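Local coordinates for hypothetical protein Atu2299 (Agrobacterium tumefaciens, PDB 2HLY), which is of unknown function but belongs to a family grouped with the papain-like peptidases of clan CA, at residues 59-64 with 140-145; 33-38 with 88-93. One frame throughout, in Å; residues are numbered along the deposited sequence.

Contact 1 (59-64 with 140-145); sequences GLAAYN and FFYRSE
Tyr63 and Tyr142 meet through their hydroxyls, OH to OH at 2.8 Å, on the face of an antiparallel strand pair that also carries Ala61 and Phe140. They stand diagonally across the pairing, since Tyr63 is directly opposite Phe140 and Tyr142 opposite Ala61. Each ring leaves its strand with CG trans to the carbonyl carbon (chi1 -65° and -66°), and the two lean together obliquely, their planes 85° apart. The Tyr63 hydroxyl arrives in the plane of the Tyr142 ring, at its edge. Further along the same edge, Ala61 CB lies 3.7 Å from Tyr142 CD1, while Phe140 CB lies 3.7 Å from Tyr63 CD1.

On the reverse face Leu60 spreads its two branches: Leu60 CD2 touches the edge of the Phe141 ring, 3.9 Å from Phe141 CD2, and Leu60 CD1 approaches Arg143 NH2 at 3.5 Å. The guanidinium lies with one face over Leu60 CB, and Arg143 NE donates to Glu145 OE2 (2.9 Å) in a salt bridge. Two pairs of backbone hydrogen bonds, Leu60 with Arg143 and Ala62 with Phe141, hold the register.

Strand 60-65 is the middle of a three-stranded antiparallel sheet, with 68-72 along its other edge. Phe120 of strand 120-123 meets the Tyr63 and Phe140 rings edge-to-face, and helix 146-152 follows Glu145, its N-cap.

Contact 2 (33-38 with 88-93); sequences SASMYF and FHCWVE
Helix segment 33-38 runs nearly parallel to strand segment 89-93, their axes 13° apart and 6.8 Å at closest approach. The backbones come nearest at Ser35 and Cys90, whose CA atoms are 5.3 Å apart. Ser35 aims its side chain at the strand, and with OG lodged between its own N and carbonyl carbon (chi1 78°) the hydroxyl accepts a hydrogen bond from Cys90 N at 3.1 Å. The same OG is also bonded to Ala32 O, one turn back along the helix. His89 starts out away from the helix, but its ring swings back until ND1 lies 3.5 Å from Ser35 CB, an oblique approach. Beside it, Cys90 SG packs on Met36 CG at 3.7 Å.

His89 NE2 is hydrogen-bonded to Asp100 OD2, which ties down the far side of the ring while ND1 faces the serine. A nucleophile near a helix start, a histidine on a strand and an acid or amide beyond it make up the papain-like triad. Ser35, His89 and Asp100 are placed consistently with that layout, and Ser35 would then probably occupy the place of the papain-like cysteine; the hydroxyl, however, is engaged by Cys90 N and Ala32 rather than by the imidazole.

How the contacts relate
Contacts 1 and 2 have centres about 11 Å apart and join directly where the chain turns its corner at Gly59, whose N lies 3.0 Å from His89 O, a probable hydrogen bond. This corner connects strand 54-58, the neighbour of 89-94 in the four-stranded sheet, to the three-stranded sheet of contact 1. Away from it, the Trp91 and Tyr142 rings stack, with Trp91 NE1 3.4 Å from Tyr142 CD2. Asp100 provides a further link: its OD2 is hydrogen-bonded to His89 NE2 of contact 2 and makes a weak hydrogen bond with Tyr63 OH of contact 1. The tyrosine pair thus borders the putative triad and may help position its acid.

Contact 1 (59-64 with 140-145)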
loop_
_atom_site.group_PDB
_atom_site.type_symbol
_atom_site.label_atom_id
_atom_site.label_comp_id
_atom_site.label_asym_id
_atom_site.label_seq_id
_atom_site.Cartn_x
_atom_site.Cartn_y
_atom_site.Cartn_z
ATOM N N GLY A 59 -2.619 -11.600 3.370
ATOM C CA GLY A 59 -3.480 -12.773 3.327
ATOM C C GLY A 59 -4.622 -12.467 2.390
ATOM O O GLY A 59 -4.404 -12.056 1.241
ATOM N N LEU A 60 -5.833 -12.671 2.896
ATOM C CA LEU A 60 -7.054 -12.399 2.134
ATOM C C LEU A 60 -7.544 -10.991 2.482
ATOM O O LEU A 60 -7.577 -10.613 3.657
ATOM C CB LEU A 60 -8.128 -13.444 2.483
ATOM C CG LEU A 60 -9.455 -13.316 1.746
ATOM C CD1 LEU A 60 -10.072 -14.694 1.509
ATOM C CD2 LEU A 60 -10.426 -12.369 2.480
ATOM N N ALA A 61 -7.910 -10.212 1.463
ATOM C CA ALA A 61 -8.424 -8.853 1.702
ATOM C C ALA A 61 -9.593 -8.577 0.771
ATOM O O ALA A 61 -9.594 -9.020 -0.383
ATOM C CB ALA A 61 -7.341 -7.805 1.509
ATOM N N ALA A 62 -10.590 -7.868 1.282
ATOM C CA ALA A 62 -11.755 -7.499 0.470
ATOM C C ALA A 62 -12.215 -6.116 0.861
ATOM O O ALA A 62 -12.164 -5.768 2.034
ATOM C CB ALA A 62 -12.874 -8.488 0.672
ATOM N N TYR A 63 -12.667 -5.342 -0.123
ATOM C CA TYR A 63 -13.105 -3.970 0.109
ATOM C C TYR A 63 -14.397 -3.709 -0.635
ATOM O O TYR A 63 -14.553 -4.173 -1.768
ATOM C CB TYR A 63 -12.088 -3.004 -0.492
ATOM C CG TYR A 63 -10.737 -3.026 0.154
ATOM C CD1 TYR A 63 -10.527 -2.328 1.349
ATOM C CD2 TYR A 63 -9.655 -3.694 -0.447
ATOM C CE1 TYR A 63 -9.274 -2.321 1.961
ATOM C CE2 TYR A 63 -8.390 -3.694 0.166
ATOM C CZ TYR A 63 -8.218 -2.998 1.363
ATOM O OH TYR A 63 -6.988 -2.964 1.990
ATOM N N ASN A 64 -15.309 -2.957 -0.025
ATOM C CA ASN A 64 -16.401 -2.397 -0.801
ATOM C C ASN A 64 -15.970 -0.995 -1.200
ATOM O O ASN A 64 -15.803 -0.134 -0.343
ATOM C CB ASN A 64 -17.706 -2.352 0.007
ATOM C CG ASN A 64 -18.832 -1.667 -0.761
ATOM O OD1 ASN A 64 -18.593 -0.714 -1.519
ATOM N ND2 ASN A 64 -20.060 -2.148 -0.579
ATOM N N PHE A 140 -14.400 -3.184 4.809
ATOM C CA PHE A 140 -13.251 -4.010 4.481
ATOM C C PHE A 140 -13.196 -5.225 5.367
ATOM O O PHE A 140 -13.713 -5.222 6.490
ATOM C CB PHE A 140 -11.935 -3.231 4.605
ATOM C CG PHE A 140 -11.565 -2.846 6.033
ATOM C CD1 PHE A 140 -10.507 -3.476 6.672
ATOM C CD2 PHE A 140 -12.249 -1.842 6.714
ATOM C CE1 PHE A 140 -10.137 -3.120 7.985
ATOM C CE2 PHE A 140 -11.880 -1.479 8.021
ATOM C CZ PHE A 140 -10.846 -2.119 8.655
ATOM N N PHE A 141 -12.589 -6.278 4.833
ATOM C CA PHE A 141 -12.366 -7.477 5.620
ATOM C C PHE A 141 -10.983 -8.014 5.304
ATOM O O PHE A 141 -10.615 -8.146 4.133
ATOM C CB PHE A 141 -13.435 -8.545 5.351
ATOM C CG PHE A 141 -13.149 -9.838 6.054
ATOM C CD1 PHE A 141 -13.364 -9.961 7.427
ATOM C CD2 PHE A 141 -12.622 -10.922 5.344
ATOM C CE1 PHE A 141 -13.055 -11.160 8.091
ATOM C CE2 PHE A 141 -12.323 -12.125 5.995
ATOM C CZ PHE A 141 -12.522 -12.236 7.361
ATOM N N TYR A 142 -10.246 -8.340 6.358
ATOM C CA TYR A 142 -8.907 -8.926 6.252
ATOM C C TYR A 142 -8.820 -10.247 7.003
ATOM O O TYR A 142 -9.337 -10.368 8.132
ATOM C CB TYR A 142 -7.875 -8.026 6.919
ATOM C CG TYR A 142 -7.619 -6.678 6.314
ATOM C CD1 TYR A 142 -7.783 -6.431 4.947
ATOM C CD2 TYR A 142 -7.183 -5.634 7.131
ATOM C CE1 TYR A 142 -7.495 -5.160 4.400
ATOM C CE2 TYR A 142 -6.904 -4.372 6.602
ATOM C CZ TYR A 142 -7.071 -4.144 5.246
ATOM O OH TYR A 142 -6.757 -2.906 4.732
ATOM N N ARG A 143 -8.156 -11.225 6.388
ATOM C CA ARG A 143 -7.694 -12.396 7.127
ATOM C C ARG A 143 -6.207 -12.537 6.923
ATOM O O ARG A 143 -5.750 -12.914 5.829
ATOM C CB ARG A 143 -8.420 -13.675 6.722
ATOM C CG ARG A 143 -7.969 -14.856 7.568
ATOM C CD ARG A 143 -8.709 -16.126 7.246
ATOM N NE ARG A 143 -8.418 -16.600 5.898
ATOM C CZ ARG A 143 -9.341 -16.741 4.949
ATOM N NH1 ARG A 143 -10.612 -16.457 5.207
ATOM N NH2 ARG A 143 -8.998 -17.177 3.743
ATOM N N SER A 144 -5.461 -12.238 7.981
ATOM C CA SER A 144 -4.023 -12.421 7.978
ATOM C C SER A 144 -3.677 -13.900 7.820
ATOM O O SER A 144 -4.255 -14.753 8.494
ATOM C CB SER A 144 -3.398 -11.881 9.272
ATOM O OG SER A 144 -1.986 -12.046 9.226
ATOM N N GLU A 145 -2.720 -14.172 6.937
ATOM C CA GLU A 145 -2.173 -15.513 6.737
ATOM C C GLU A 145 -0.666 -15.452 6.980
ATOM O O GLU A 145 0.126 -15.338 6.031
ATOM C CB GLU A 145 -2.492 -15.996 5.334
ATOM C CG GLU A 145 -3.985 -16.162 5.109
ATOM C CD GLU A 145 -4.528 -17.473 5.669
ATOM O OE1 GLU A 145 -3.752 -18.257 6.283
ATOM O OE2 GLU A 145 -5.742 -17.725 5.482
#

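Contact 2 (33-38 with 88-93)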
loop_
_atom_site.group_PDB
_atom_site.type_symbol
_atom_site.label_atom_id
_atom_site.label_comp_id
_atom_site.label_asym_id
_atom_site.label_seq_id
_atom_site.Cartn_x
_atom_site.Cartn_y
_atom_site.Cartn_z
ATOM N N SER A 33 2.955 -8.547 -5.804
ATOM C CA SER A 33 4.259 -7.953 -5.509
ATOM C C SER A 33 4.110 -6.459 -5.243
ATOM O O SER A 33 4.672 -5.945 -4.286
ATOM C CB SER A 33 5.264 -8.200 -6.627
ATOM O OG SER A 33 5.423 -9.594 -6.811
ATOM N N ALA A 34 3.332 -5.772 -6.067
ATOM C CA ALA A 34 3.101 -4.338 -5.817
ATOM C C ALA A 34 2.619 -4.104 -4.377
ATOM O O ALA A 34 3.124 -3.206 -3.683
ATOM C CB ALA A 34 2.145 -3.762 -6.827
ATOM N N SER A 35 1.657 -4.907 -3.916
ATOM C CA SER A 35 1.110 -4.704 -2.559
ATOM C C SER A 35 2.187 -4.942 -1.503
ATOM O O SER A 35 2.175 -4.300 -0.450
ATOM C CB SER A 35 -0.113 -5.600 -2.293
ATOM O OG SER A 35 0.288 -6.928 -2.010
ATOM N N MET A 36 3.109 -5.868 -1.786
ATOM C CA MET A 36 4.214 -6.130 -0.870
ATOM C C MET A 36 5.114 -4.915 -0.711
ATOM O O MET A 36 5.578 -4.632 0.394
ATOM C CB MET A 36 5.009 -7.360 -1.342
ATOM C CG MET A 36 4.172 -8.627 -1.255
ATOM S SD MET A 36 4.955 -10.011 -2.120
ATOM C CE MET A 36 6.385 -10.313 -1.062
ATOM N N TYR A 37 5.361 -4.194 -1.810
ATOM C CA TYR A 37 6.152 -2.965 -1.740
ATOM C C TYR A 37 5.389 -1.836 -1.072
ATOM O O TYR A 37 5.944 -1.119 -0.242
ATOM C CB TYR A 37 6.590 -2.515 -3.133
ATOM C CG TYR A 37 7.744 -3.305 -3.698
ATOM C CD1 TYR A 37 9.057 -2.974 -3.371
ATOM C CD2 TYR A 37 7.528 -4.370 -4.567
ATOM C CE1 TYR A 37 10.132 -3.681 -3.903
ATOM C CE2 TYR A 37 8.597 -5.090 -5.095
ATOM C CZ TYR A 37 9.892 -4.737 -4.756
ATOM O OH TYR A 37 10.975 -5.438 -5.277
ATOM N N PHE A 38 4.132 -1.635 -1.454
ATOM C CA PHE A 38 3.351 -0.578 -0.823
ATOM C C PHE A 38 3.266 -0.779 0.671
ATOM O O PHE A 38 3.400 0.166 1.428
ATOM C CB PHE A 38 1.942 -0.470 -1.438
ATOM C CG PHE A 38 1.924 0.270 -2.752
ATOM C CD1 PHE A 38 2.153 1.641 -2.789
ATOM C CD2 PHE A 38 1.687 -0.404 -3.943
ATOM C CE1 PHE A 38 2.158 2.335 -4.003
ATOM C CE2 PHE A 38 1.683 0.279 -5.166
ATOM C CZ PHE A 38 1.924 1.650 -5.191
ATOM N N PHE A 88 -2.958 -12.787 -3.783
ATOM C CA PHE A 88 -2.464 -12.485 -2.436
ATOM C C PHE A 88 -2.335 -10.967 -2.287
ATOM O O PHE A 88 -1.931 -10.276 -3.227
ATOM C CB PHE A 88 -1.102 -13.129 -2.227
ATOM C CG PHE A 88 -0.651 -13.120 -0.802
ATOM C CD1 PHE A 88 -1.115 -14.095 0.068
ATOM C CD2 PHE A 88 0.231 -12.152 -0.338
ATOM C CE1 PHE A 88 -0.712 -14.111 1.388
ATOM C CE2 PHE A 88 0.642 -12.162 1.000
ATOM C CZ PHE A 88 0.152 -13.141 1.851
ATOM N N HIS A 89 -2.682 -10.453 -1.109
ATOM C CA HIS A 89 -2.638 -9.010 -0.886
ATOM C C HIS A 89 -2.076 -8.646 0.483
ATOM O O HIS A 89 -2.314 -9.359 1.455
ATOM C CB HIS A 89 -4.035 -8.417 -1.056
ATOM C CG HIS A 89 -4.048 -6.926 -1.142
ATOM N ND1 HIS A 89 -3.581 -6.250 -2.249
ATOM C CD2 HIS A 89 -4.463 -5.981 -0.266
ATOM C CE1 HIS A 89 -3.715 -4.947 -2.054
ATOM N NE2 HIS A 89 -4.250 -4.760 -0.859
ATOM N N CYS A 90 -1.309 -7.551 0.541
ATOM C CA CYS A 90 -0.737 -7.053 1.795
ATOM C C CYS A 90 -1.307 -5.693 2.138
ATOM O O CYS A 90 -1.686 -4.930 1.235
ATOM C CB CYS A 90 0.777 -6.899 1.671
ATOM S SG CYS A 90 1.633 -8.456 1.450
ATOM N N TRP A 91 -1.299 -5.381 3.424
ATOM C CA TRP A 91 -1.733 -4.067 3.931
ATOM C C TRP A 91 -0.846 -3.700 5.128
ATOM O O TRP A 91 0.079 -4.446 5.475
ATOM C CB TRP A 91 -3.203 -4.120 4.337
ATOM C CG TRP A 91 -3.489 -5.126 5.394
ATOM C CD1 TRP A 91 -3.502 -4.929 6.744
ATOM C CD2 TRP A 91 -3.812 -6.511 5.186
ATOM N NE1 TRP A 91 -3.812 -6.098 7.392
ATOM C CE2 TRP A 91 -4.002 -7.088 6.460
ATOM C CE3 TRP A 91 -3.969 -7.308 4.048
ATOM C CZ2 TRP A 91 -4.339 -8.436 6.629
ATOM C CZ3 TRP A 91 -4.293 -8.654 4.213
ATOM C CH2 TRP A 91 -4.489 -9.199 5.494
ATOM N N VAL A 92 -1.123 -2.559 5.764
ATOM C CA VAL A 92 -0.362 -2.147 6.941
ATOM C C VAL A 92 -1.316 -2.006 8.116
ATOM O O VAL A 92 -2.446 -1.537 7.946
ATOM C CB VAL A 92 0.346 -0.797 6.696
ATOM C CG1 VAL A 92 1.099 -0.353 7.943
ATOM C CG2 VAL A 92 1.325 -0.950 5.555
ATOM N N GLU A 93 -0.861 -2.446 9.294
ATOM C CA GLU A 93 -1.571 -2.210 10.542
ATOM C C GLU A 93 -0.660 -1.350 11.401
ATOM O O GLU A 93 0.472 -1.733 11.687
ATOM C CB GLU A 93 -1.901 -3.537 11.210
ATOM C CG GLU A 93 -2.845 -4.349 10.329
ATOM C CD GLU A 93 -3.413 -5.575 10.999
ATOM O OE1 GLU A 93 -3.101 -5.813 12.194
ATOM O OE2 GLU A 93 -4.161 -6.298 10.303
#